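Local coordinates for hypothetical protein (Bacteroides caccae, PDB 4M8R) that is a DUF4784 family protein of unknown function that joins an N-terminal Ig-like domain to a WD40-like, probably beta-propeller domain, at residues 42-47 / 67-72; 121-126 / 413-418; 190-195 / 236-241; 302-307 / 327-332. One frame throughout, in Å; residues are numbered along the deposited sequence.

Contact 1: 42-47 / 67-72; sequences DQVDFD and AEIVER
The backbone N of Ala67 gives a hydrogen bond to Val44 O at 2.8 Å. Water 1 joins the same two residues by a second route, accepting from Val44 N and donating to Ala67 O. Further along, the backbones part, with the CA atoms of Asp42 and Arg72 9.5 Å apart, and a side chain spans the gap. Arg72 NH1 reaches Asp42 O at 2.9 Å in a nearly straight bond (171°), on a lone pair and within both the carbonyl and guanidinium planes. Its chain leaves with CG anti to the backbone N (chi1 -171°) and bends at chi3, which brings one guanidinium face over Ile69 CG2. Replacing Arg72 with a leucine would probably leave Asp42 O without this donor and Ile69 without its flat cover. The Asp42 carboxylate turns elsewhere, to Arg96. Ile69 CD1 lies 3.8 Å from Asp42 O, while the methyl of Ala67 sits over one face of the Phe46 ring, CB to CE2 3.3 Å. Both segments belong to a hairpin of the Ig-like domain: strand 88-96 flanks 43-50, and strand 76-80 flanks 60-72, where Val70 and Glu71 form a classic bulge opposite Ser78.

Contact 2: 121-126 / 413-418; sequences GINETD and DMPYNS
Gly121 lies flat against Tyr416: its CA stands 3.7 Å from the ring centroid, only 10° off the normal, a CH-pi contact that the lack of a side chain makes possible. Pro415 CD sits over the opposite face of the same ring, toward its rim. Ile122 follows with the direct backbone bond of the pair, its N to Ser418 O at 3.0 Å, nearly along the C=O axis, while its CG1 packs on Ser418 CB at 3.7 Å. Its carbonyl oxygen meets the Tyr416 edge, 3.4 Å from CD1, and also accepts from water 2, which in turn accepts from Asn417 N. Asn123, with CG anti to the backbone N (chi1 -169°), carries its ND2 to 3.7 Å from Pro415 O; its OD1 accepts from Asp126 N in an Asx motif. The Tyr416 hydroxyl bonds to Glu130 on strand 128-133. Strand 118-123 lies between that strand and C-terminal strand 419-422, consistent with the usual closure of beta-propellers by strands from both ends in one sheet.

Contact 3: 190-195 / 236-241; sequences SFYDYN and RSNFPM. With PO4 (phosphate ion), chain E; PO4 (phosphate ion), chain D.
Backbone bonding between Phe191 and Ser237 holds the two segments together: Phe191 N donates to Ser237 O at 2.9 Å from above the carbonyl plane, beside a single bridge between Ser190 and Ser237. Water 4 adds an indirect link, accepting from Tyr192 N and lying 3.0 Å from Asn238 OD1. Two side-chain contacts across the pair meet ring edges. Arg236 CB approaches the rim of the Phe191 ring, and the Asn238 amide stands almost perpendicular to the Tyr192 ring (88°), ND2 3.5 Å from CE2; CG anti to the backbone N (chi1 -174°) points it there. Face-on, by contrast, Phe191 CD2 covers the centre of one Tyr192 face. Two phosphate ions, probably from the crystallisation liquor, supply the charged contacts. One is held by Arg236 through N at 2.8 Å to O2 and NE at 2.9 Å to O3. The other, where the second subunit meets this one, takes a bond from Asn238 ND2, 2.9 Å to O1, and from Arg89 and Lys105 of that subunit. A leucine in place of Asn238 would probably cost that phosphate, and Glu91 of the second subunit, a donor. Loop 190-195, passing between sheets, thus meets the entry to edge strand 239-240, consistent with a propeller-like domain.

Contact 4: 302-307 / 327-332; sequences DAIIPF and VGYMIY
The Phe307 ring is laid over the backbone of Gly328, whose C lies 3.5 Å above its plane, toward the rim. A chi1 of 64°, with CG between the backbone N and the carbonyl carbon, folds the ring across the neighbouring strand, where its edge meets Met330 N. On the same face, Ile305 and selenomethionine Met330 run side by side and point the same way; the Met330 chain bends at chi2 and chi3, bringing CE to 3.8 Å from Ile305 CD1. These strands are the first two of a four-stranded antiparallel sheet consistent with a propeller blade, and their hydrogen-bonded pairs include Ile305 with Met330. The other face carries Tyr329, crossed at a slant by Ile304, CG2 to CD1 3.4 Å, and by Pro306, CG to CE1 3.9 Å. Its hydroxyl bonds to Leu273 O on strand 270-276 of an adjoining sheet. At the far end Tyr332 O accepts from both Asp302 N (2.9 Å) and Ala303 N (3.3 Å) in a classic bulge, while the Tyr332 ring puts CD2 3.9 Å from Asp302 CB.

Contact 1 belongs to the Ig-like domain, the other three to the WD40-like domain, and no two of them touch. Contacts 1 and 4 are farthest apart, with centres about 47 Å from each other on opposite sides of the chain's centre. Contact 2 joins the beginning and end of the WD40-like domain, so contacts 3 and 4 fall between its segments in sequence. The nearest atoms of contacts 2 and 4 are about 7 Å apart. Between contacts 2 and 3 the nearest atoms are about 18 Å apart. Contacts 1 and 3, centres about 25 Å apart, both reach the second subunit: Asp47 packs on Phe239 of that copy. The phosphates sit at contact 3, and no active site is known.

Contact 1: 42-47 / 67-72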
loop_
_atom_site.group_PDB
_atom_site.type_symbol
_atom_site.label_atom_id
_atom_site.label_comp_id
_atom_site.label_asym_id
_atom_site.label_seq_id
_atom_site.Cartn_x
_atom_site.Cartn_y
_atom_site.Cartn_z
ATOM N N ASP A 42 -6.399 23.614 31.939
ATOM C CA ASP A 42 -5.503 22.459 31.945
ATOM C C ASP A 42 -6.143 21.341 31.138
ATOM O O ASP A 42 -7.343 21.091 31.261
ATOM C CB ASP A 42 -5.217 21.964 33.368
ATOM C CG ASP A 42 -4.209 22.833 34.104
ATOM O OD1 ASP A 42 -3.833 23.900 33.583
ATOM O OD2 ASP A 42 -3.792 22.454 35.222
ATOM N N GLN A 43 -5.345 20.698 30.290
ATOM C CA GLN A 43 -5.812 19.568 29.502
ATOM C C GLN A 43 -5.033 18.320 29.902
ATOM O O GLN A 43 -4.063 18.393 30.662
ATOM C CB GLN A 43 -5.677 19.864 28.009
ATOM C CG GLN A 43 -6.391 21.150 27.592
ATOM C CD GLN A 43 -6.587 21.294 26.087
ATOM O OE1 GLN A 43 -6.543 20.317 25.338
ATOM N NE2 GLN A 43 -6.815 22.525 25.639
ATOM N N VAL A 44 -5.486 17.173 29.414
ATOM C CA VAL A 44 -4.840 15.910 29.714
ATOM C C VAL A 44 -4.593 15.160 28.413
ATOM O O VAL A 44 -5.491 15.041 27.580
ATOM C CB VAL A 44 -5.704 15.066 30.671
ATOM C CG1 VAL A 44 -5.073 13.705 30.915
ATOM C CG2 VAL A 44 -5.907 15.801 31.993
ATOM N N ASP A 45 -3.367 14.662 28.255
ATOM C CA ASP A 45 -2.937 13.937 27.055
ATOM C C ASP A 45 -2.591 12.492 27.384
ATOM O O ASP A 45 -2.085 12.196 28.466
ATOM C CB ASP A 45 -1.681 14.584 26.461
ATOM C CG ASP A 45 -1.976 15.835 25.673
ATOM O OD1 ASP A 45 -2.987 15.865 24.929
ATOM O OD2 ASP A 45 -1.175 16.785 25.784
ATOM N N PHE A 46 -2.843 11.612 26.419
ATOM C CA PHE A 46 -2.452 10.212 26.498
ATOM C C PHE A 46 -1.334 9.937 25.510
ATOM O O PHE A 46 -1.340 10.483 24.406
ATOM C CB PHE A 46 -3.607 9.312 26.077
ATOM C CG PHE A 46 -4.785 9.323 27.002
ATOM C CD1 PHE A 46 -4.625 9.141 28.368
ATOM C CD2 PHE A 46 -6.072 9.434 26.488
ATOM C CE1 PHE A 46 -5.726 9.110 29.209
ATOM C CE2 PHE A 46 -7.172 9.408 27.323
ATOM C CZ PHE A 46 -7.000 9.246 28.685
ATOM N N ASP A 47 -0.393 9.080 25.901
ATOM C CA ASP A 47 0.521 8.435 24.960
ATOM C C ASP A 47 0.319 6.923 25.079
ATOM O O ASP A 47 0.326 6.380 26.179
ATOM C CB ASP A 47 1.983 8.801 25.256
ATOM C CG ASP A 47 2.389 10.179 24.693
ATOM O OD1 ASP A 47 1.538 10.912 24.132
ATOM O OD2 ASP A 47 3.583 10.535 24.812
ATOM N N ALA A 67 -7.395 13.627 26.163
ATOM C CA ALA A 67 -8.330 12.862 26.964
ATOM C C ALA A 67 -9.597 13.676 27.166
ATOM O O ALA A 67 -9.534 14.891 27.363
ATOM C CB ALA A 67 -7.712 12.532 28.309
ATOM N N GLU A 68 -10.747 13.012 27.115
ATOM C CA GLU A 68 -12.001 13.662 27.472
ATOM C C GLU A 68 -12.035 13.861 28.990
ATOM O O GLU A 68 -11.866 12.909 29.752
ATOM C CB GLU A 68 -13.203 12.835 27.014
ATOM C CG GLU A 68 -14.545 13.534 27.183
ATOM C CD GLU A 68 -15.730 12.612 26.932
ATOM O OE1 GLU A 68 -15.563 11.584 26.237
ATOM O OE2 GLU A 68 -16.832 12.911 27.443
ATOM N N ILE A 69 -12.239 15.105 29.414
ATOM C CA ILE A 69 -12.322 15.443 30.831
ATOM C C ILE A 69 -13.784 15.493 31.254
ATOM O O ILE A 69 -14.548 16.288 30.725
ATOM C CB ILE A 69 -11.655 16.797 31.113
ATOM C CG1 ILE A 69 -10.168 16.709 30.775
ATOM C CG2 ILE A 69 -11.849 17.198 32.574
ATOM C CD1 ILE A 69 -9.484 18.050 30.648
ATOM N N VAL A 70 -14.158 14.653 32.215
ATOM C CA VAL A 70 -15.552 14.519 32.643
ATOM C C VAL A 70 -15.877 15.443 33.821
ATOM O O VAL A 70 -16.907 16.099 33.818
ATOM C CB VAL A 70 -15.864 13.050 33.024
ATOM C CG1 VAL A 70 -17.297 12.898 33.526
ATOM C CG2 VAL A 70 -15.620 12.143 31.827
ATOM N N GLU A 71 -15.008 15.467 34.827
ATOM C CA GLU A 71 -15.172 16.321 36.008
ATOM C C GLU A 71 -13.895 17.102 36.211
ATOM O O GLU A 71 -12.818 16.647 35.839
ATOM C CB GLU A 71 -15.437 15.492 37.273
ATOM C CG GLU A 71 -16.703 14.647 37.248
ATOM C CD GLU A 71 -17.977 15.471 37.293
ATOM O OE1 GLU A 71 -17.969 16.557 37.915
ATOM O OE2 GLU A 71 -18.991 15.023 36.710
ATOM N N ARG A 72 -14.015 18.269 36.826
ATOM C CA ARG A 72 -12.881 19.168 36.978
ATOM C C ARG A 72 -12.992 19.963 38.279
ATOM O O ARG A 72 -14.011 20.610 38.522
ATOM C CB ARG A 72 -12.829 20.108 35.772
ATOM C CG ARG A 72 -11.584 20.972 35.683
ATOM C CD ARG A 72 -11.795 22.098 34.687
ATOM N NE ARG A 72 -11.929 21.612 33.312
ATOM C CZ ARG A 72 -10.915 21.387 32.474
ATOM N NH1 ARG A 72 -9.653 21.583 32.859
ATOM N NH2 ARG A 72 -11.165 20.954 31.239
HETATM O O HOH W 1 -7.989 17.129 27.443
#

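Contact 2: 121-126 / 413-418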
loop_
_atom_site.group_PDB
_atom_site.type_symbol
_atom_site.label_atom_id
_atom_site.label_comp_id
_atom_site.label_asym_id
_atom_site.label_seq_id
_atom_site.Cartn_x
_atom_site.Cartn_y
_atom_site.Cartn_z
ATOM N N GLY A 121 -31.461 -1.705 12.138
ATOM C CA GLY A 121 -32.739 -1.110 11.747
ATOM C C GLY A 121 -33.144 0.034 12.661
ATOM O O GLY A 121 -32.839 0.020 13.858
ATOM N N ILE A 122 -33.848 1.014 12.101
ATOM C CA ILE A 122 -34.389 2.130 12.882
ATOM C C ILE A 122 -35.795 1.777 13.369
ATOM O O ILE A 122 -36.710 1.614 12.560
ATOM C CB ILE A 122 -34.493 3.434 12.053
ATOM C CG1 ILE A 122 -33.236 3.667 11.205
ATOM C CG2 ILE A 122 -34.750 4.624 12.969
ATOM C CD1 ILE A 122 -31.956 3.783 11.994
ATOM N N ASN A 123 -35.965 1.657 14.686
ATOM C CA ASN A 123 -37.275 1.383 15.267
ATOM C C ASN A 123 -37.955 2.690 15.672
ATOM O O ASN A 123 -37.618 3.284 16.697
ATOM C CB ASN A 123 -37.145 0.453 16.474
ATOM C CG ASN A 123 -38.482 -0.069 16.954
ATOM O OD1 ASN A 123 -39.013 0.392 17.963
ATOM N ND2 ASN A 123 -39.045 -1.023 16.221
ATOM N N GLU A 124 -38.903 3.141 14.855
ATOM C CA GLU A 124 -39.580 4.412 15.100
ATOM C C GLU A 124 -40.615 4.337 16.223
ATOM O O GLU A 124 -41.022 5.367 16.747
ATOM C CB GLU A 124 -40.240 4.934 13.816
ATOM C CG GLU A 124 -39.267 5.265 12.689
ATOM C CD GLU A 124 -38.305 6.399 13.020
ATOM O OE1 GLU A 124 -38.451 7.050 14.077
ATOM O OE2 GLU A 124 -37.384 6.639 12.214
ATOM N N THR A 125 -41.042 3.132 16.592
ATOM C CA THR A 125 -41.962 2.966 17.716
ATOM C C THR A 125 -41.249 3.263 19.040
ATOM O O THR A 125 -41.683 4.130 19.800
ATOM C CB THR A 125 -42.562 1.545 17.756
ATOM O OG1 THR A 125 -43.149 1.239 16.487
ATOM C CG2 THR A 125 -43.630 1.433 18.840
ATOM N N ASP A 126 -40.150 2.556 19.298
ATOM C CA ASP A 126 -39.407 2.712 20.552
ATOM C C ASP A 126 -38.351 3.814 20.484
ATOM O O ASP A 126 -37.727 4.130 21.500
ATOM C CB ASP A 126 -38.722 1.399 20.939
ATOM C CG ASP A 126 -39.700 0.247 21.105
ATOM O OD1 ASP A 126 -40.836 0.321 20.581
ATOM O OD2 ASP A 126 -39.321 -0.743 21.757
ATOM N N ASP A 413 -39.546 -10.519 9.750
ATOM C CA ASP A 413 -40.277 -9.652 10.689
ATOM C C ASP A 413 -39.977 -8.172 10.415
ATOM O O ASP A 413 -40.857 -7.444 9.950
ATOM C CB ASP A 413 -40.015 -10.040 12.165
ATOM C CG ASP A 413 -38.531 -10.054 12.538
ATOM O OD1 ASP A 413 -37.667 -10.222 11.649
ATOM O OD2 ASP A 413 -38.229 -9.900 13.738
HETATM N N MSE A 414 -38.737 -7.753 10.675
HETATM C CA MSE A 414 -38.229 -6.422 10.323
HETATM C C MSE A 414 -39.242 -5.301 10.440
HETATM O O MSE A 414 -39.784 -4.846 9.429
HETATM C CB MSE A 414 -37.684 -6.468 8.886
HETATM C CG MSE A 414 -36.642 -7.566 8.646
HETATM SE SE MSE A 414 -34.956 -7.231 9.623
HETATM C CE MSE A 414 -34.005 -6.329 8.161
ATOM N N PRO A 415 -39.503 -4.827 11.674
ATOM C CA PRO A 415 -40.384 -3.672 11.879
ATOM C C PRO A 415 -39.655 -2.331 11.674
ATOM O O PRO A 415 -39.632 -1.487 12.576
ATOM C CB PRO A 415 -40.839 -3.847 13.332
ATOM C CG PRO A 415 -39.681 -4.507 13.993
ATOM C CD PRO A 415 -39.051 -5.399 12.956
ATOM N N TYR A 416 -39.082 -2.148 10.482
ATOM C CA TYR A 416 -38.251 -0.985 10.157
ATOM C C TYR A 416 -38.584 -0.444 8.770
ATOM O O TYR A 416 -38.965 -1.202 7.876
ATOM C CB TYR A 416 -36.762 -1.358 10.146
ATOM C CG TYR A 416 -36.278 -2.231 11.282
ATOM C CD1 TYR A 416 -36.300 -1.779 12.593
ATOM C CD2 TYR A 416 -35.762 -3.501 11.036
ATOM C CE1 TYR A 416 -35.847 -2.573 13.633
ATOM C CE2 TYR A 416 -35.303 -4.303 12.072
ATOM C CZ TYR A 416 -35.349 -3.832 13.367
ATOM O OH TYR A 416 -34.897 -4.618 14.399
ATOM N N ASN A 417 -38.409 0.865 8.593
ATOM C CA ASN A 417 -38.441 1.494 7.263
ATOM C C ASN A 417 -37.042 1.766 6.720
ATOM O O ASN A 417 -36.862 1.917 5.509
ATOM C CB ASN A 417 -39.228 2.812 7.292
ATOM C CG ASN A 417 -40.713 2.615 7.057
ATOM O OD1 ASN A 417 -41.118 1.882 6.154
ATOM N ND2 ASN A 417 -41.536 3.284 7.859
ATOM N N SER A 418 -36.062 1.847 7.615
ATOM C CA SER A 418 -34.675 2.046 7.225
ATOM C C SER A 418 -33.799 1.003 7.889
ATOM O O SER A 418 -33.901 0.769 9.097
ATOM C CB SER A 418 -34.203 3.439 7.632
ATOM O OG SER A 418 -35.070 4.433 7.120
HETATM O O HOH W 2 -37.281 2.739 9.927
#

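Contact 3: 190-195 / 236-241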
loop_
_atom_site.group_PDB
_atom_site.type_symbol
_atom_site.label_atom_id
_atom_site.label_comp_id
_atom_site.label_asym_id
_atom_site.label_seq_id
_atom_site.Cartn_x
_atom_site.Cartn_y
_atom_site.Cartn_z
ATOM N N SER A 190 -20.724 18.880 12.036
ATOM C CA SER A 190 -20.491 20.189 11.426
ATOM C C SER A 190 -20.162 21.225 12.490
ATOM O O SER A 190 -20.730 21.216 13.580
ATOM C CB SER A 190 -21.702 20.639 10.615
ATOM O OG SER A 190 -21.810 19.897 9.412
ATOM N N PHE A 191 -19.229 22.109 12.167
ATOM C CA PHE A 191 -18.853 23.172 13.081
ATOM C C PHE A 191 -19.944 24.236 13.139
ATOM O O PHE A 191 -20.370 24.620 14.222
ATOM C CB PHE A 191 -17.516 23.801 12.683
ATOM C CG PHE A 191 -16.976 24.735 13.717
ATOM C CD1 PHE A 191 -16.369 24.237 14.859
ATOM C CD2 PHE A 191 -17.107 26.111 13.572
ATOM C CE1 PHE A 191 -15.885 25.098 15.826
ATOM C CE2 PHE A 191 -16.627 26.975 14.535
ATOM C CZ PHE A 191 -16.014 26.470 15.663
ATOM N N TYR A 192 -20.390 24.707 11.980
ATOM C CA TYR A 192 -21.430 25.731 11.930
ATOM C C TYR A 192 -22.819 25.107 11.847
ATOM O O TYR A 192 -22.979 23.954 11.455
ATOM C CB TYR A 192 -21.211 26.683 10.749
ATOM C CG TYR A 192 -19.996 27.580 10.880
ATOM C CD1 TYR A 192 -19.882 28.491 11.930
ATOM C CD2 TYR A 192 -18.971 27.534 9.940
ATOM C CE1 TYR A 192 -18.773 29.316 12.045
ATOM C CE2 TYR A 192 -17.861 28.355 10.046
ATOM C CZ TYR A 192 -17.765 29.242 11.098
ATOM O OH TYR A 192 -16.654 30.047 11.189
ATOM N N ASP A 193 -23.822 25.898 12.212
ATOM C CA ASP A 193 -25.218 25.470 12.198
ATOM C C ASP A 193 -25.853 25.798 10.849
ATOM O O ASP A 193 -26.742 26.636 10.764
ATOM C CB ASP A 193 -25.985 26.150 13.339
ATOM C CG ASP A 193 -25.460 25.757 14.709
ATOM O OD1 ASP A 193 -25.574 24.569 15.074
ATOM O OD2 ASP A 193 -24.936 26.639 15.420
ATOM N N TYR A 194 -25.379 25.139 9.797
ATOM C CA TYR A 194 -25.907 25.347 8.453
ATOM C C TYR A 194 -26.852 24.206 8.111
ATOM O O TYR A 194 -26.569 23.048 8.406
ATOM C CB TYR A 194 -24.772 25.425 7.420
ATOM C CG TYR A 194 -23.806 26.598 7.587
ATOM C CD1 TYR A 194 -24.213 27.804 8.166
ATOM C CD2 TYR A 194 -22.488 26.515 7.124
ATOM C CE1 TYR A 194 -23.337 28.871 8.302
ATOM C CE2 TYR A 194 -21.607 27.583 7.251
ATOM C CZ TYR A 194 -22.036 28.761 7.843
ATOM O OH TYR A 194 -21.181 29.834 7.988
ATOM N N ASN A 195 -27.977 24.536 7.488
ATOM C CA ASN A 195 -28.960 23.529 7.113
ATOM C C ASN A 195 -28.386 22.573 6.078
ATOM O O ASN A 195 -27.699 22.990 5.148
ATOM C CB ASN A 195 -30.227 24.189 6.563
ATOM C CG ASN A 195 -31.355 23.197 6.338
ATOM O OD1 ASN A 195 -31.723 22.447 7.241
ATOM N ND2 ASN A 195 -31.896 23.179 5.127
ATOM N N ARG A 236 -16.388 18.043 15.035
ATOM C CA ARG A 236 -17.009 18.999 14.128
ATOM C C ARG A 236 -16.006 19.474 13.082
ATOM O O ARG A 236 -14.913 19.896 13.430
ATOM C CB ARG A 236 -17.526 20.211 14.895
ATOM C CG ARG A 236 -18.614 19.915 15.911
ATOM C CD ARG A 236 -18.991 21.169 16.688
ATOM N NE ARG A 236 -19.687 20.834 17.933
ATOM C CZ ARG A 236 -20.970 21.088 18.212
ATOM N NH1 ARG A 236 -21.764 21.717 17.345
ATOM N NH2 ARG A 236 -21.462 20.713 19.391
ATOM N N SER A 237 -16.389 19.408 11.809
ATOM C CA SER A 237 -15.535 19.828 10.706
ATOM C C SER A 237 -16.139 21.040 10.033
ATOM O O SER A 237 -17.341 21.269 10.119
ATOM C CB SER A 237 -15.413 18.720 9.654
ATOM O OG SER A 237 -14.880 17.527 10.193
ATOM N N ASN A 238 -15.294 21.797 9.345
ATOM C CA ASN A 238 -15.743 22.848 8.454
ATOM C C ASN A 238 -14.923 22.839 7.169
ATOM O O ASN A 238 -14.048 23.692 6.965
ATOM C CB ASN A 238 -15.655 24.213 9.134
ATOM C CG ASN A 238 -16.255 25.312 8.285
ATOM O OD1 ASN A 238 -17.325 25.133 7.699
ATOM N ND2 ASN A 238 -15.569 26.444 8.188
ATOM N N PHE A 239 -15.232 21.881 6.292
ATOM C CA PHE A 239 -14.452 21.655 5.076
ATOM C C PHE A 239 -15.287 21.742 3.789
ATOM O O PHE A 239 -15.549 20.732 3.144
ATOM C CB PHE A 239 -13.773 20.287 5.145
ATOM C CG PHE A 239 -12.628 20.211 6.126
ATOM C CD1 PHE A 239 -11.579 21.107 6.064
ATOM C CD2 PHE A 239 -12.579 19.201 7.073
ATOM C CE1 PHE A 239 -10.519 21.019 6.947
ATOM C CE2 PHE A 239 -11.522 19.105 7.957
ATOM C CZ PHE A 239 -10.490 20.016 7.889
ATOM N N PRO A 240 -15.700 22.954 3.401
ATOM C CA PRO A 240 -16.365 23.098 2.110
ATOM C C PRO A 240 -15.386 23.012 0.947
ATOM O O PRO A 240 -14.190 23.244 1.129
ATOM C CB PRO A 240 -16.964 24.508 2.176
ATOM C CG PRO A 240 -16.084 25.243 3.130
ATOM C CD PRO A 240 -15.627 24.224 4.141
HETATM N N MSE A 241 -15.898 22.691 -0.235
HETATM C CA MSE A 241 -15.092 22.683 -1.446
HETATM C C MSE A 241 -14.871 24.100 -1.886
HETATM O O MSE A 241 -15.725 24.953 -1.656
HETATM C CB MSE A 241 -15.839 21.960 -2.562
HETATM C CG MSE A 241 -16.016 20.476 -2.268
HETATM SE SE MSE A 241 -14.458 19.506 -2.967
HETATM C CE MSE A 241 -15.212 19.321 -4.765
HETATM P P PO4 E . -15.720 19.902 18.717
HETATM O O1 PO4 E . -15.009 19.223 19.864
HETATM O O2 PO4 E . -15.564 19.064 17.469
HETATM O O3 PO4 E . -17.189 20.021 19.060
HETATM O O4 PO4 E . -15.127 21.278 18.477
HETATM P P PO4 D . -16.278 29.611 5.623
HETATM O O1 PO4 D . -16.215 29.033 7.017
HETATM O O2 PO4 D . -15.055 29.231 4.821
HETATM O O3 PO4 D . -17.499 29.107 4.893
HETATM O O4 PO4 D . -16.329 31.110 5.763
HETATM O O HOH W 3 -19.751 21.119 7.879
HETATM O O HOH W 4 -19.514 23.719 9.198
#

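Contact 4: 302-307 / 327-332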
loop_
_atom_site.group_PDB
_atom_site.type_symbol
_atom_site.label_atom_id
_atom_site.label_comp_id
_atom_site.label_asym_id
_atom_site.label_seq_id
_atom_site.Cartn_x
_atom_site.Cartn_y
_atom_site.Cartn_z
ATOM N N ASP A 302 -43.565 7.642 -7.509
ATOM C CA ASP A 302 -44.101 7.551 -6.148
ATOM C C ASP A 302 -43.026 7.314 -5.092
ATOM O O ASP A 302 -43.281 7.500 -3.905
ATOM C CB ASP A 302 -45.169 6.459 -6.078
ATOM C CG ASP A 302 -46.370 6.777 -6.943
ATOM O OD1 ASP A 302 -46.858 7.922 -6.874
ATOM O OD2 ASP A 302 -46.826 5.885 -7.690
ATOM N N ALA A 303 -41.842 6.888 -5.524
ATOM C CA ALA A 303 -40.656 6.868 -4.660
ATOM C C ALA A 303 -39.398 6.745 -5.510
ATOM O O ALA A 303 -39.392 6.051 -6.533
ATOM C CB ALA A 303 -40.725 5.729 -3.652
ATOM N N ILE A 304 -38.345 7.448 -5.100
ATOM C CA ILE A 304 -37.063 7.396 -5.788
ATOM C C ILE A 304 -35.945 7.373 -4.756
ATOM O O ILE A 304 -35.867 8.255 -3.899
ATOM C CB ILE A 304 -36.855 8.598 -6.729
ATOM C CG1 ILE A 304 -37.959 8.643 -7.791
ATOM C CG2 ILE A 304 -35.490 8.515 -7.409
ATOM C CD1 ILE A 304 -37.865 9.830 -8.723
ATOM N N ILE A 305 -35.092 6.358 -4.842
ATOM C CA ILE A 305 -33.941 6.238 -3.963
ATOM C C ILE A 305 -32.692 6.019 -4.814
ATOM O O ILE A 305 -32.641 5.072 -5.597
ATOM C CB ILE A 305 -34.100 5.051 -2.994
ATOM C CG1 ILE A 305 -35.440 5.137 -2.253
ATOM C CG2 ILE A 305 -32.941 5.015 -2.001
ATOM C CD1 ILE A 305 -35.763 3.906 -1.428
ATOM N N PRO A 306 -31.676 6.888 -4.665
ATOM C CA PRO A 306 -30.427 6.640 -5.372
ATOM C C PRO A 306 -29.662 5.464 -4.765
ATOM O O PRO A 306 -29.787 5.198 -3.570
ATOM C CB PRO A 306 -29.630 7.940 -5.169
ATOM C CG PRO A 306 -30.572 8.921 -4.559
ATOM C CD PRO A 306 -31.612 8.114 -3.856
ATOM N N PHE A 307 -28.875 4.774 -5.583
ATOM C CA PHE A 307 -28.032 3.692 -5.087
ATOM C C PHE A 307 -26.722 3.611 -5.849
ATOM O O PHE A 307 -26.553 4.245 -6.887
ATOM C CB PHE A 307 -28.766 2.353 -5.195
ATOM C CG PHE A 307 -29.065 1.940 -6.609
ATOM C CD1 PHE A 307 -28.106 1.294 -7.375
ATOM C CD2 PHE A 307 -30.302 2.199 -7.174
ATOM C CE1 PHE A 307 -28.377 0.916 -8.678
ATOM C CE2 PHE A 307 -30.579 1.819 -8.476
ATOM C CZ PHE A 307 -29.618 1.181 -9.231
ATOM N N VAL A 327 -23.853 3.406 -10.637
ATOM C CA VAL A 327 -24.857 4.090 -9.828
ATOM C C VAL A 327 -26.148 4.282 -10.597
ATOM O O VAL A 327 -26.165 4.279 -11.825
ATOM C CB VAL A 327 -24.361 5.461 -9.324
ATOM C CG1 VAL A 327 -22.969 5.327 -8.720
ATOM C CG2 VAL A 327 -24.363 6.494 -10.439
ATOM N N GLY A 328 -27.228 4.473 -9.851
ATOM C CA GLY A 328 -28.519 4.712 -10.457
ATOM C C GLY A 328 -29.604 5.055 -9.465
ATOM O O GLY A 328 -29.331 5.393 -8.310
ATOM N N TYR A 329 -30.839 4.962 -9.947
ATOM C CA TYR A 329 -32.028 5.295 -9.185
ATOM C C TYR A 329 -32.965 4.091 -9.126
ATOM O O TYR A 329 -33.215 3.443 -10.146
ATOM C CB TYR A 329 -32.767 6.439 -9.871
ATOM C CG TYR A 329 -32.182 7.822 -9.662
ATOM C CD1 TYR A 329 -32.250 8.449 -8.423
ATOM C CD2 TYR A 329 -31.618 8.531 -10.723
ATOM C CE1 TYR A 329 -31.746 9.725 -8.234
ATOM C CE2 TYR A 329 -31.113 9.809 -10.543
ATOM C CZ TYR A 329 -31.181 10.401 -9.296
ATOM O OH TYR A 329 -30.687 11.675 -9.109
HETATM N N MSE A 330 -33.467 3.791 -7.929
HETATM C CA MSE A 330 -34.592 2.873 -7.770
HETATM C C MSE A 330 -35.817 3.717 -7.973
HETATM O O MSE A 330 -36.015 4.696 -7.257
HETATM C CB MSE A 330 -34.618 2.240 -6.381
HETATM C CG MSE A 330 -35.624 1.091 -6.261
HETATM SE SE MSE A 330 -37.510 1.695 -6.182
HETATM C CE MSE A 330 -37.448 2.960 -4.667
ATOM N N ILE A 331 -36.652 3.355 -8.948
ATOM C CA ILE A 331 -37.857 4.121 -9.260
ATOM C C ILE A 331 -39.099 3.264 -9.022
ATOM O O ILE A 331 -39.223 2.183 -9.597
ATOM C CB ILE A 331 -37.823 4.624 -10.718
ATOM C CG1 ILE A 331 -36.706 5.660 -10.868
ATOM C CG2 ILE A 331 -39.161 5.238 -11.115
ATOM C CD1 ILE A 331 -36.311 5.933 -12.300
ATOM N N TYR A 332 -40.012 3.761 -8.185
ATOM C CA TYR A 332 -41.208 3.013 -7.792
ATOM C C TYR A 332 -42.497 3.713 -8.210
ATOM O O TYR A 332 -42.664 4.905 -7.968
ATOM C CB TYR A 332 -41.221 2.790 -6.275
ATOM C CG TYR A 332 -42.540 2.265 -5.741
ATOM C CD1 TYR A 332 -42.854 0.913 -5.815
ATOM C CD2 TYR A 332 -43.471 3.125 -5.165
ATOM C CE1 TYR A 332 -44.057 0.429 -5.331
ATOM C CE2 TYR A 332 -44.679 2.652 -4.679
ATOM C CZ TYR A 332 -44.970 1.304 -4.765
ATOM O OH TYR A 332 -46.174 0.836 -4.284
#